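Local coordinates for periplasmic oligopeptide-binding protein (Burkholderia pseudomallei, PDB 3ZS6), which probably binds oligopeptides in the periplasm and delivers them to an ABC transporter for uptake across the inner membrane, at residues W56-R70 and Y132-P146. Sequence-based numbering, arbitrary orientation.
Sequences WEHKAPDTWIFKLRR and YTIEVKTEVPVSYFP
Trp64 and Val136 exchange two nearly straight backbone hydrogen bonds, and Phe66 and Ile134 repeat the pattern two residues on, past the non-hydrogen-bonded pair Ile65-Glu135, joining strands 63-68 and 133-137 as antiparallel neighbours in a five-stranded sheet of this solute-binding protein. The ladder continues at both ends: Thr138 N donates to Asp62 O, and Tyr132 O accepts from Leu68 N at 2.8 Å and Lys67 NZ at 3.3 Å, from opposite faces of its carbonyl plane. Lys67 gets there by bending at chi2, chi3 and chi4. A water beside the 60-63 turn accepts from Val142 N, and weakly from Trp64 NE1, and donates to Pro61 O and Thr138 OG1. Trp64 illustrates how a strand residue meets the loop following its partner strand: NE1 bonds weakly to Val142 O, near the indole plane. With CG anti to the carbonyl carbon (chi1 -71°), its indole takes Phe145 CB 3.8 Å from the five-membered ring centroid and Pro146 CD 3.6 Å from the six-membered one over one face, and His58 over the other. Phe66 adds its ring edge against Phe145. Pro146 is shared between two indoles, its CG 3.6 Å from Trp56 NE1 and 3.5 Å from Trp64 CZ3.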
ATOM      1  N   TRP A  56       0.355   8.791 -23.811  1.00 24.84           N
ATOM      2  CA  TRP A  56      -0.563   7.662 -23.890  1.00 26.24           C
ATOM      3  C   TRP A  56      -1.949   8.118 -24.307  1.00 23.42           C
ATOM      4  O   TRP A  56      -2.285   9.299 -24.206  1.00 17.85           O
ATOM      5  CB  TRP A  56      -0.629   6.896 -22.565  1.00 19.28           C
ATOM      6  CG  TRP A  56      -0.865   7.763 -21.374  1.00 20.63           C
ATOM      7  CD1 TRP A  56      -2.055   8.290 -20.961  1.00 19.36           C
ATOM      8  CD2 TRP A  56       0.115   8.191 -20.422  1.00 20.57           C
ATOM      9  NE1 TRP A  56      -1.877   9.028 -19.816  1.00 21.58           N
ATOM     10  CE2 TRP A  56      -0.552   8.987 -19.464  1.00 20.31           C
ATOM     11  CE3 TRP A  56       1.495   7.996 -20.295  1.00 21.35           C
ATOM     12  CZ2 TRP A  56       0.110   9.578 -18.391  1.00 22.34           C
ATOM     13  CZ3 TRP A  56       2.154   8.581 -19.220  1.00 21.13           C
ATOM     14  CH2 TRP A  56       1.460   9.362 -18.285  1.00 23.73           C
ATOM     15  N   GLU A  57      -2.751   7.167 -24.768  1.00 18.99           N
ATOM     16  CA  GLU A  57      -4.061   7.481 -25.305  1.00 19.86           C
ATOM     17  C   GLU A  57      -5.018   6.318 -25.060  1.00 24.38           C
ATOM     18  O   GLU A  57      -4.661   5.156 -25.266  1.00 24.45           O
ATOM     19  CB  GLU A  57      -3.937   7.781 -26.805  1.00 25.72           C
ATOM     20  CG  GLU A  57      -5.200   8.313 -27.459  1.00 36.57           C
ATOM     21  CD  GLU A  57      -4.937   8.926 -28.832  1.00 43.05           C
ATOM     22  OE1 GLU A  57      -3.881   9.569 -29.018  1.00 44.94           O
ATOM     23  OE2 GLU A  57      -5.791   8.767 -29.726  1.00 46.34           O
ATOM     24  N   HIS A  58      -6.226   6.646 -24.607  1.00 25.48           N
ATOM     25  CA  HIS A  58      -7.290   5.671 -24.404  1.00 26.66           C
ATOM     26  C   HIS A  58      -8.046   5.474 -25.723  1.00 27.08           C
ATOM     27  O   HIS A  58      -9.059   6.128 -25.979  1.00 24.63           O
ATOM     28  CB  HIS A  58      -8.236   6.165 -23.305  1.00 26.89           C
ATOM     29  CG  HIS A  58      -9.090   5.091 -22.712  1.00 27.81           C
ATOM     30  ND1 HIS A  58     -10.064   5.351 -21.772  1.00 30.75           N
ATOM     31  CD2 HIS A  58      -9.115   3.754 -22.920  1.00 32.98           C
ATOM     32  CE1 HIS A  58     -10.657   4.220 -21.431  1.00 33.62           C
ATOM     33  NE2 HIS A  58     -10.098   3.235 -22.114  1.00 35.30           N
ATOM     34  N   LYS A  59      -7.515   4.605 -26.576  1.00 29.92           N
ATOM     35  CA  LYS A  59      -7.986   4.471 -27.952  1.00 31.19           C
ATOM     36  C   LYS A  59      -9.377   3.860 -28.063  1.00 36.40           C
ATOM     37  O   LYS A  59     -10.148   4.209 -28.952  1.00 35.25           O
ATOM     38  CB  LYS A  59      -6.986   3.665 -28.781  1.00 31.65           C
ATOM     39  CG  LYS A  59      -5.614   4.311 -28.895  1.00 35.71           C
ATOM     40  CD  LYS A  59      -5.551   5.300 -30.046  1.00 40.39           C
ATOM     41  CE  LYS A  59      -4.420   4.957 -31.001  1.00 45.10           C
ATOM     42  NZ  LYS A  59      -3.923   6.143 -31.758  1.00 45.60           N
ATOM     43  N   ALA A  60      -9.684   2.943 -27.157  1.00 33.72           N
ATOM     44  CA  ALA A  60     -10.992   2.308 -27.098  1.00 32.37           C
ATOM     45  C   ALA A  60     -11.281   1.986 -25.639  1.00 31.67           C
ATOM     46  O   ALA A  60     -10.377   2.031 -24.809  1.00 32.91           O
ATOM     47  CB  ALA A  60     -11.010   1.047 -27.939  1.00 29.24           C
ATOM     48  N   PRO A  61     -12.544   1.680 -25.313  1.00 30.99           N
ATOM     49  CA  PRO A  61     -12.876   1.375 -23.921  1.00 34.14           C
ATOM     50  C   PRO A  61     -11.865   0.418 -23.298  1.00 25.00           C
ATOM     51  O   PRO A  61     -11.418   0.668 -22.189  1.00 27.37           O
ATOM     52  CB  PRO A  61     -14.249   0.715 -24.032  1.00 37.44           C
ATOM     53  CG  PRO A  61     -14.858   1.366 -25.243  1.00 43.04           C
ATOM     54  CD  PRO A  61     -13.717   1.580 -26.200  1.00 39.37           C
ATOM     55  N   ASP A  62     -11.481  -0.635 -24.013  1.00 29.07           N
ATOM     56  CA  ASP A  62     -10.618  -1.665 -23.433  1.00 30.41           C
ATOM     57  C   ASP A  62      -9.173  -1.599 -23.918  1.00 30.57           C
ATOM     58  O   ASP A  62      -8.428  -2.564 -23.763  1.00 27.18           O
ATOM     59  CB  ASP A  62     -11.177  -3.051 -23.756  1.00 29.87           C
ATOM     60  CG  ASP A  62     -10.968  -3.428 -25.207  1.00 39.66           C
ATOM     61  OD1 ASP A  62     -10.721  -2.514 -26.023  1.00 45.59           O
ATOM     62  OD2 ASP A  62     -11.037  -4.632 -25.532  1.00 40.08           O
ATOM     63  N   THR A  63      -8.774  -0.470 -24.499  1.00 30.86           N
ATOM     64  CA  THR A  63      -7.476  -0.376 -25.163  1.00 27.66           C
ATOM     65  C   THR A  63      -6.724   0.920 -24.862  1.00 29.38           C
ATOM     66  O   THR A  63      -7.249   2.014 -25.071  1.00 30.72           O
ATOM     67  CB  THR A  63      -7.632  -0.502 -26.683  1.00 29.18           C
ATOM     68  OG1 THR A  63      -8.280  -1.739 -26.992  1.00 30.87           O
ATOM     69  CG2 THR A  63      -6.269  -0.458 -27.372  1.00 27.68           C
ATOM     70  N   TRP A  64      -5.489   0.778 -24.379  1.00 25.37           N
ATOM     71  CA  TRP A  64      -4.588   1.912 -24.159  1.00 17.09           C
ATOM     72  C   TRP A  64      -3.321   1.786 -25.010  1.00 20.12           C
ATOM     73  O   TRP A  64      -2.779   0.693 -25.183  1.00 28.54           O
ATOM     74  CB  TRP A  64      -4.183   2.003 -22.680  1.00 18.27           C
ATOM     75  CG  TRP A  64      -5.282   2.445 -21.754  1.00 21.53           C
ATOM     76  CD1 TRP A  64      -6.227   1.653 -21.157  1.00 21.49           C
ATOM     77  CD2 TRP A  64      -5.543   3.784 -21.311  1.00 18.48           C
ATOM     78  NE1 TRP A  64      -7.062   2.420 -20.379  1.00 22.40           N
ATOM     79  CE2 TRP A  64      -6.662   3.729 -20.451  1.00 18.90           C
ATOM     80  CE3 TRP A  64      -4.942   5.026 -21.564  1.00 18.57           C
ATOM     81  CZ2 TRP A  64      -7.195   4.867 -19.844  1.00 21.38           C
ATOM     82  CZ3 TRP A  64      -5.466   6.154 -20.958  1.00 17.39           C
ATOM     83  CH2 TRP A  64      -6.582   6.067 -20.104  1.00 25.68           C
ATOM     84  N   ILE A  65      -2.848   2.912 -25.533  1.00 21.61           N
ATOM     85  CA  ILE A  65      -1.596   2.946 -26.281  1.00 23.59           C
ATOM     86  C   ILE A  65      -0.591   3.812 -25.522  1.00 22.40           C
ATOM     87  O   ILE A  65      -0.910   4.931 -25.131  1.00 23.06           O
ATOM     88  CB  ILE A  65      -1.797   3.540 -27.697  1.00 27.72           C
ATOM     89  CG1 ILE A  65      -2.738   2.665 -28.524  1.00 30.48           C
ATOM     90  CG2 ILE A  65      -0.459   3.691 -28.419  1.00 25.90           C
ATOM     91  CD1 ILE A  65      -2.130   1.354 -28.948  1.00 34.79           C
ATOM     92  N   PHE A  66       0.612   3.284 -25.307  1.00 18.93           N
ATOM     93  CA  PHE A  66       1.688   4.042 -24.674  1.00 15.44           C
ATOM     94  C   PHE A  66       2.821   4.238 -25.674  1.00 16.40           C
ATOM     95  O   PHE A  66       3.337   3.275 -26.246  1.00 18.99           O
ATOM     96  CB  PHE A  66       2.218   3.319 -23.420  1.00 16.85           C
ATOM     97  CG  PHE A  66       1.220   3.238 -22.288  1.00 18.70           C
ATOM     98  CD1 PHE A  66       0.291   2.209 -22.238  1.00 17.63           C
ATOM     99  CD2 PHE A  66       1.213   4.188 -21.281  1.00 16.88           C
ATOM    100  CE1 PHE A  66      -0.623   2.124 -21.199  1.00 19.71           C
ATOM    101  CE2 PHE A  66       0.298   4.113 -20.237  1.00 21.67           C
ATOM    102  CZ  PHE A  66      -0.624   3.079 -20.199  1.00 23.24           C
ATOM    103  N   LYS A  67       3.199   5.488 -25.894  1.00 22.21           N
ATOM    104  CA  LYS A  67       4.320   5.794 -26.773  1.00 22.69           C
ATOM    105  C   LYS A  67       5.547   6.036 -25.921  1.00 19.34           C
ATOM    106  O   LYS A  67       5.584   6.974 -25.121  1.00 22.44           O
ATOM    107  CB  LYS A  67       4.021   7.019 -27.643  1.00 26.81           C
ATOM    108  CG  LYS A  67       3.098   6.739 -28.814  1.00 40.59           C
ATOM    109  CD  LYS A  67       3.699   5.720 -29.787  1.00 47.61           C
ATOM    110  CE  LYS A  67       4.923   6.264 -30.521  1.00 48.92           C
ATOM    111  NZ  LYS A  67       6.105   6.449 -29.622  1.00 50.30           N
ATOM    112  N   LEU A  68       6.544   5.176 -26.075  1.00 19.51           N
ATOM    113  CA  LEU A  68       7.752   5.278 -25.264  1.00 18.42           C
ATOM    114  C   LEU A  68       8.734   6.295 -25.850  1.00 25.62           C
ATOM    115  O   LEU A  68       8.820   6.468 -27.071  1.00 24.12           O
ATOM    116  CB  LEU A  68       8.429   3.914 -25.130  1.00 18.00           C
ATOM    117  CG  LEU A  68       7.556   2.718 -24.755  1.00 20.68           C
ATOM    118  CD1 LEU A  68       8.439   1.516 -24.471  1.00 22.46           C
ATOM    119  CD2 LEU A  68       6.655   3.030 -23.550  1.00 18.16           C
ATOM    120  N   ARG A  69       9.462   6.982 -24.978  1.00 20.10           N
ATOM    121  CA  ARG A  69      10.555   7.826 -25.438  1.00 24.43           C
ATOM    122  C   ARG A  69      11.651   6.895 -25.935  1.00 27.51           C
ATOM    123  O   ARG A  69      11.695   5.716 -25.566  1.00 25.30           O
ATOM    124  CB  ARG A  69      11.069   8.727 -24.313  1.00 21.53           C
ATOM    125  CG  ARG A  69      11.796   7.991 -23.205  1.00 19.50           C
ATOM    126  CD  ARG A  69      12.075   8.907 -22.017  1.00 20.05           C
ATOM    127  NE  ARG A  69      10.847   9.294 -21.329  1.00 16.88           N
ATOM    128  CZ  ARG A  69      10.198  10.437 -21.525  1.00 22.01           C
ATOM    129  NH1 ARG A  69      10.653  11.340 -22.399  1.00 21.96           N
ATOM    130  NH2 ARG A  69       9.085  10.675 -20.847  1.00 21.61           N
ATOM    131  N   ARG A  70      12.532   7.417 -26.774  1.00 25.27           N
ATOM    132  CA  ARG A  70      13.529   6.588 -27.432  1.00 24.44           C
ATOM    133  C   ARG A  70      14.844   6.543 -26.666  1.00 26.86           C
ATOM    134  O   ARG A  70      15.743   5.789 -27.016  1.00 26.43           O
ATOM    135  CB  ARG A  70      13.774   7.107 -28.861  1.00 29.07           C
ATOM    136  CG  ARG A  70      12.511   7.159 -29.717  1.00 38.23           C
ATOM    137  CD  ARG A  70      12.739   7.898 -31.030  1.00 47.14           C
ATOM    138  NE  ARG A  70      12.761   6.999 -32.183  1.00 52.24           N
ATOM    139  CZ  ARG A  70      13.869   6.493 -32.717  1.00 52.36           C
ATOM    140  NH1 ARG A  70      15.056   6.791 -32.203  1.00 52.40           N
ATOM    141  NH2 ARG A  70      13.793   5.689 -33.768  1.00 49.79           N
ATOM    142  N   TYR A 132       8.943   0.964 -29.469  1.00 24.50           N
ATOM    143  CA  TYR A 132       8.604   2.177 -28.731  1.00 20.14           C
ATOM    144  C   TYR A 132       7.106   2.405 -28.630  1.00 21.07           C
ATOM    145  O   TYR A 132       6.652   3.510 -28.322  1.00 20.41           O
ATOM    146  CB  TYR A 132       9.278   3.393 -29.368  1.00 22.82           C
ATOM    147  CG  TYR A 132      10.782   3.267 -29.451  1.00 27.83           C
ATOM    148  CD1 TYR A 132      11.551   3.157 -28.300  1.00 31.25           C
ATOM    149  CD2 TYR A 132      11.431   3.256 -30.678  1.00 34.99           C
ATOM    150  CE1 TYR A 132      12.927   3.038 -28.368  1.00 37.31           C
ATOM    151  CE2 TYR A 132      12.807   3.138 -30.761  1.00 39.45           C
ATOM    152  CZ  TYR A 132      13.549   3.030 -29.603  1.00 43.73           C
ATOM    153  OH  TYR A 132      14.919   2.915 -29.681  1.00 50.24           O
ATOM    154  N   THR A 133       6.337   1.357 -28.898  1.00 18.79           N
ATOM    155  CA  THR A 133       4.887   1.465 -28.869  1.00 22.45           C
ATOM    156  C   THR A 133       4.288   0.266 -28.140  1.00 23.92           C
ATOM    157  O   THR A 133       4.461  -0.879 -28.569  1.00 23.52           O
ATOM    158  CB  THR A 133       4.294   1.527 -30.293  1.00 25.65           C
ATOM    159  OG1 THR A 133       4.976   2.529 -31.065  1.00 24.16           O
ATOM    160  CG2 THR A 133       2.811   1.852 -30.230  1.00 28.61           C
ATOM    161  N   ILE A 134       3.592   0.534 -27.038  1.00 20.05           N
ATOM    162  CA  ILE A 134       2.946  -0.525 -26.265  1.00 18.31           C
ATOM    163  C   ILE A 134       1.424  -0.475 -26.363  1.00 21.59           C
ATOM    164  O   ILE A 134       0.815   0.582 -26.230  1.00 26.48           O
ATOM    165  CB  ILE A 134       3.344  -0.464 -24.788  1.00 22.71           C
ATOM    166  CG1 ILE A 134       4.801  -0.889 -24.624  1.00 22.79           C
ATOM    167  CG2 ILE A 134       2.411  -1.349 -23.946  1.00 22.36           C
ATOM    168  CD1 ILE A 134       5.350  -0.665 -23.235  1.00 25.18           C
ATOM    169  N   GLU A 135       0.817  -1.632 -26.598  1.00 23.57           N
ATOM    170  CA  GLU A 135      -0.633  -1.747 -26.570  1.00 22.05           C
ATOM    171  C   GLU A 135      -1.067  -2.609 -25.380  1.00 24.36           C
ATOM    172  O   GLU A 135      -0.608  -3.739 -25.227  1.00 22.98           O
ATOM    173  CB  GLU A 135      -1.149  -2.360 -27.873  1.00 21.65           C
ATOM    174  CG  GLU A 135      -2.651  -2.591 -27.880  1.00 33.63           C
ATOM    175  CD  GLU A 135      -3.103  -3.454 -29.039  1.00 38.99           C
ATOM    176  OE1 GLU A 135      -2.935  -4.688 -28.962  1.00 42.76           O
ATOM    177  OE2 GLU A 135      -3.622  -2.896 -30.029  1.00 41.69           O
ATOM    178  N   VAL A 136      -1.945  -2.068 -24.542  1.00 24.20           N
ATOM    179  CA  VAL A 136      -2.519  -2.840 -23.443  1.00 24.15           C
ATOM    180  C   VAL A 136      -4.029  -3.004 -23.604  1.00 23.94           C
ATOM    181  O   VAL A 136      -4.767  -2.019 -23.717  1.00 26.32           O
ATOM    182  CB  VAL A 136      -2.214  -2.204 -22.065  1.00 21.48           C
ATOM    183  CG1 VAL A 136      -2.839  -3.035 -20.940  1.00 19.46           C
ATOM    184  CG2 VAL A 136      -0.717  -2.084 -21.861  1.00 19.77           C
ATOM    185  N   LYS A 137      -4.474  -4.255 -23.639  1.00 21.45           N
ATOM    186  CA  LYS A 137      -5.897  -4.577 -23.645  1.00 27.22           C
ATOM    187  C   LYS A 137      -6.318  -4.922 -22.223  1.00 30.86           C
ATOM    188  O   LYS A 137      -5.647  -5.709 -21.561  1.00 36.07           O
ATOM    189  CB  LYS A 137      -6.169  -5.778 -24.554  1.00 24.50           C
ATOM    190  CG  LYS A 137      -5.826  -5.556 -26.023  1.00 36.53           C
ATOM    191  CD  LYS A 137      -7.012  -5.003 -26.792  1.00 32.52           C
ATOM    192  CE  LYS A 137      -6.689  -4.891 -28.271  1.00 35.56           C
ATOM    193  NZ  LYS A 137      -7.839  -4.357 -29.040  1.00 37.92           N
ATOM    194  N   THR A 138      -7.419  -4.339 -21.759  1.00 29.73           N
ATOM    195  CA  THR A 138      -7.936  -4.623 -20.423  1.00 28.19           C
ATOM    196  C   THR A 138      -9.218  -5.440 -20.509  1.00 32.18           C
ATOM    197  O   THR A 138      -9.930  -5.373 -21.512  1.00 33.10           O
ATOM    198  CB  THR A 138      -8.223  -3.332 -19.632  1.00 25.49           C
ATOM    199  OG1 THR A 138      -9.123  -2.503 -20.381  1.00 26.24           O
ATOM    200  CG2 THR A 138      -6.934  -2.566 -19.364  1.00 25.89           C
ATOM    201  N   GLU A 139      -9.507  -6.204 -19.455  1.00 29.76           N
ATOM    202  CA  GLU A 139     -10.697  -7.061 -19.409  1.00 32.01           C
ATOM    203  C   GLU A 139     -11.980  -6.244 -19.474  1.00 25.31           C
ATOM    204  O   GLU A 139     -12.949  -6.647 -20.103  1.00 32.44           O
ATOM    205  CB  GLU A 139     -10.707  -7.900 -18.127  1.00 34.02           C
ATOM    206  CG  GLU A 139      -9.609  -8.944 -18.043  1.00 39.24           C
ATOM    207  CD  GLU A 139      -9.914 -10.190 -18.856  1.00 38.82           C
ATOM    208  OE1 GLU A 139     -10.972 -10.227 -19.518  1.00 36.98           O
ATOM    209  OE2 GLU A 139      -9.093 -11.132 -18.830  1.00 39.40           O
ATOM    210  N   VAL A 140     -11.980  -5.106 -18.791  1.00 25.49           N
ATOM    211  CA  VAL A 140     -13.106  -4.184 -18.799  1.00 32.02           C
ATOM    212  C   VAL A 140     -12.533  -2.782 -18.931  1.00 30.56           C
ATOM    213  O   VAL A 140     -11.343  -2.582 -18.723  1.00 24.37           O
ATOM    214  CB  VAL A 140     -13.910  -4.262 -17.492  1.00 36.78           C
ATOM    215  CG1 VAL A 140     -14.578  -5.621 -17.357  1.00 43.27           C
ATOM    216  CG2 VAL A 140     -13.002  -3.993 -16.294  1.00 28.30           C
ATOM    217  N   PRO A 141     -13.373  -1.803 -19.284  1.00 29.55           N
ATOM    218  CA  PRO A 141     -12.816  -0.453 -19.417  1.00 31.10           C
ATOM    219  C   PRO A 141     -12.328   0.116 -18.083  1.00 31.00           C
ATOM    220  O   PRO A 141     -13.005  -0.007 -17.059  1.00 28.06           O
ATOM    221  CB  PRO A 141     -13.984   0.366 -19.989  1.00 35.53           C
ATOM    222  CG  PRO A 141     -15.215  -0.484 -19.786  1.00 39.36           C
ATOM    223  CD  PRO A 141     -14.753  -1.905 -19.788  1.00 34.06           C
ATOM    224  N   VAL A 142     -11.143   0.722 -18.113  1.00 25.96           N
ATOM    225  CA  VAL A 142     -10.528   1.320 -16.933  1.00 24.64           C
ATOM    226  C   VAL A 142     -10.044   2.720 -17.298  1.00 22.52           C
ATOM    227  O   VAL A 142      -9.047   2.876 -18.002  1.00 24.74           O
ATOM    228  CB  VAL A 142      -9.327   0.478 -16.433  1.00 21.42           C
ATOM    229  CG1 VAL A 142      -8.687   1.120 -15.194  1.00 20.22           C
ATOM    230  CG2 VAL A 142      -9.756  -0.955 -16.149  1.00 20.90           C
ATOM    231  N   SER A 143     -10.742   3.738 -16.814  1.00 25.46           N
ATOM    232  CA  SER A 143     -10.501   5.101 -17.281  1.00 25.09           C
ATOM    233  C   SER A 143      -9.200   5.683 -16.729  1.00 25.67           C
ATOM    234  O   SER A 143      -8.664   6.642 -17.274  1.00 19.97           O
ATOM    235  CB  SER A 143     -11.678   6.007 -16.911  1.00 23.55           C
ATOM    236  OG  SER A 143     -11.756   6.179 -15.504  1.00 26.02           O
ATOM    237  N   TYR A 144      -8.708   5.099 -15.641  1.00 20.00           N
ATOM    238  CA  TYR A 144      -7.556   5.625 -14.928  1.00 17.89           C
ATOM    239  C   TYR A 144      -6.346   4.695 -15.053  1.00 17.90           C
ATOM    240  O   TYR A 144      -5.394   4.783 -14.272  1.00 16.42           O
ATOM    241  CB  TYR A 144      -7.909   5.810 -13.451  1.00 19.51           C
ATOM    242  CG  TYR A 144      -8.566   4.587 -12.828  1.00 19.65           C
ATOM    243  CD1 TYR A 144      -7.799   3.559 -12.293  1.00 18.68           C
ATOM    244  CD2 TYR A 144      -9.953   4.463 -12.789  1.00 18.51           C
ATOM    245  CE1 TYR A 144      -8.390   2.442 -11.727  1.00 14.50           C
ATOM    246  CE2 TYR A 144     -10.560   3.354 -12.231  1.00 23.36           C
ATOM    247  CZ  TYR A 144      -9.777   2.346 -11.699  1.00 25.03           C
ATOM    248  OH  TYR A 144     -10.381   1.241 -11.144  1.00 25.81           O
ATOM    249  N   PHE A 145      -6.375   3.810 -16.042  1.00 20.50           N
ATOM    250  CA  PHE A 145      -5.345   2.788 -16.134  1.00 17.19           C
ATOM    251  C   PHE A 145      -3.912   3.316 -16.003  1.00 19.09           C
ATOM    252  O   PHE A 145      -3.065   2.658 -15.403  1.00 17.48           O
ATOM    253  CB  PHE A 145      -5.490   1.924 -17.394  1.00 21.18           C
ATOM    254  CG  PHE A 145      -4.529   0.770 -17.422  1.00 22.13           C
ATOM    255  CD1 PHE A 145      -4.674  -0.283 -16.526  1.00 17.26           C
ATOM    256  CD2 PHE A 145      -3.446   0.764 -18.292  1.00 20.56           C
ATOM    257  CE1 PHE A 145      -3.774  -1.343 -16.517  1.00 15.49           C
ATOM    258  CE2 PHE A 145      -2.542  -0.292 -18.291  1.00 24.56           C
ATOM    259  CZ  PHE A 145      -2.705  -1.352 -17.391  1.00 19.20           C
ATOM    260  N   PRO A 146      -3.627   4.502 -16.560  1.00 16.71           N
ATOM    261  CA  PRO A 146      -2.231   4.943 -16.450  1.00 11.19           C
ATOM    262  C   PRO A 146      -1.729   5.102 -15.005  1.00 17.10           C
ATOM    263  O   PRO A 146      -0.534   4.918 -14.780  1.00 14.28           O
ATOM    264  CB  PRO A 146      -2.224   6.282 -17.208  1.00 22.47           C
ATOM    265  CG  PRO A 146      -3.331   6.128 -18.225  1.00 21.49           C
ATOM    266  CD  PRO A 146      -4.406   5.333 -17.499  1.00 18.74           C
TER
HETATM  267  O   HOH W   1      -9.179   0.397 -20.509  1.00 25.66           O